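Local coordinates for protein GEO10716p1 (Drosophila melanogaster, PDB 7BTG) that probably removes phosphate from phosphoarginine residues of proteins, as an arginine phosphatase of the low molecular weight protein tyrosine phosphatase family, at residues Leu91-Glu94 and His95-Ala98. The protein carries 1 engineered substitution. Sequence-based numbering, arbitrary orientation.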
loop_
_atom_site.group_PDB
_atom_site.type_symbol
_atom_site.label_atom_id
_atom_site.label_comp_id
_atom_site.label_asym_id
_atom_site.label_seq_id
_atom_site.Cartn_x
_atom_site.Cartn_y
_atom_site.Cartn_z
ATOM N N LEU A 91 -9.630 8.719 -4.898
ATOM C CA LEU A 91 -10.804 9.080 -5.690
ATOM C C LEU A 91 -11.070 8.061 -6.786
ATOM O O LEU A 91 -12.230 7.731 -7.054
ATOM C CB LEU A 91 -10.645 10.470 -6.305
ATOM C CG LEU A 91 -10.711 11.649 -5.347
ATOM C CD1 LEU A 91 -11.052 12.905 -6.118
ATOM C CD2 LEU A 91 -11.730 11.385 -4.271
ATOM N N GLU A 92 -10.014 7.559 -7.439
ATOM C CA GLU A 92 -10.235 6.566 -8.476
ATOM C C GLU A 92 -10.758 5.277 -7.870
ATOM O O GLU A 92 -11.607 4.604 -8.470
ATOM C CB GLU A 92 -8.954 6.305 -9.269
ATOM C CG GLU A 92 -8.393 7.548 -9.950
ATOM C CD GLU A 92 -7.216 7.259 -10.876
ATOM O OE1 GLU A 92 -6.906 6.080 -11.128
ATOM O OE2 GLU A 92 -6.622 8.230 -11.378
ATOM N N LEU A 93 -10.279 4.928 -6.662
ATOM C CA LEU A 93 -10.743 3.698 -6.029
ATOM C C LEU A 93 -12.161 3.855 -5.517
ATOM O O LEU A 93 -12.932 2.888 -5.509
ATOM C CB LEU A 93 -9.824 3.296 -4.878
ATOM C CG LEU A 93 -8.434 2.727 -5.136
ATOM C CD1 LEU A 93 -7.634 2.727 -3.840
ATOM C CD2 LEU A 93 -8.509 1.308 -5.708
ATOM N N GLU A 94 -12.522 5.058 -5.078
ATOM C CA GLU A 94 -13.891 5.278 -4.650
ATOM C C GLU A 94 -14.861 5.222 -5.833
ATOM O O GLU A 94 -15.911 4.587 -5.735
ATOM C CB GLU A 94 -13.969 6.596 -3.883
ATOM C CG GLU A 94 -13.540 6.410 -2.435
ATOM C CD GLU A 94 -13.283 7.705 -1.717
ATOM O OE1 GLU A 94 -13.127 8.753 -2.371
ATOM O OE2 GLU A 94 -13.255 7.678 -0.483
ATOM N N HIS A 95 -14.533 5.874 -6.957
ATOM C CA HIS A 95 -15.340 5.715 -8.169
ATOM C C HIS A 95 -15.440 4.253 -8.560
ATOM O O HIS A 95 -16.526 3.764 -8.881
ATOM C CB HIS A 95 -14.755 6.513 -9.343
ATOM C CG HIS A 95 -15.120 7.969 -9.347
ATOM N ND1 HIS A 95 -14.601 8.868 -8.447
ATOM C CD2 HIS A 95 -15.951 8.678 -10.149
ATOM C CE1 HIS A 95 -15.092 10.070 -8.689
ATOM N NE2 HIS A 95 -15.918 9.984 -9.714
ATOM N N MET A 96 -14.310 3.540 -8.548
ATOM C CA MET A 96 -14.330 2.131 -8.923
ATOM C C MET A 96 -15.304 1.357 -8.049
ATOM O O MET A 96 -16.208 0.685 -8.561
ATOM C CB MET A 96 -12.925 1.536 -8.847
ATOM C CG MET A 96 -12.696 0.370 -9.800
ATOM S SD MET A 96 -10.987 -0.247 -9.839
ATOM C CE MET A 96 -10.097 1.292 -9.747
ATOM N N ALA A 97 -15.176 1.485 -6.725
ATOM C CA ALA A 97 -16.024 0.698 -5.830
ATOM C C ALA A 97 -17.495 0.969 -6.087
ATOM O O ALA A 97 -18.297 0.037 -6.167
ATOM C CB ALA A 97 -15.689 0.983 -4.360
ATOM N N ALA A 98 -17.870 2.237 -6.215
ATOM C CA ALA A 98 -19.263 2.588 -6.445
ATOM C C ALA A 98 -19.785 2.117 -7.800
ATOM O O ALA A 98 -21.002 2.105 -8.007
ATOM C CB ALA A 98 -19.436 4.095 -6.303
#
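Leu91 O is gripped twice by His95, once by the backbone and once by the imidazole. The main-chain bond, His95 N to Leu91 O at 3.0 Å, is almost straight at the hydrogen (176°). The ring adds a second one, from His95 ND1 to Leu91 O at 3.0 Å, more bent at 151°. The two donors come from opposite faces of the carbonyl plane, and ND1 sits well above that plane rather than on a lone pair. From the ring's side the fit is better, since the oxygen lies near the imidazole plane, at its edge. The first torsion brings this about: with CG anti to the carbonyl carbon (chi1 -82°), the ring folds back along the helix toward the preceding turn.

The i to i+4 ladder continues through Met96 N, Ala97 N and Ala98 N, which donate to Glu92 O, Leu93 O and Glu94 O, the last of these bonds being the longest at 3.1 Å. Met96 sends CG anti to its own N, and the bend at chi3 returns the methyl to Leu93, CE to CD2 at 4.3 Å. Both side chains also touch Ile71 and, on helix 73-78, Phe76. Leu93 reaches Ile82 and Ile108, and Ala97 reaches Ile108, which seats helix 87-99, the crossover between strands 81-84 and 107-110, on the parallel sheet. Glu92 instead turns its carboxylate to a salt bridge with Arg41.

Since a carbonyl oxygen can only accept, ND1 as modelled probably carries a proton; a neutral ring would then be the ND1-H tautomer, with NE2 as its acceptor nitrogen.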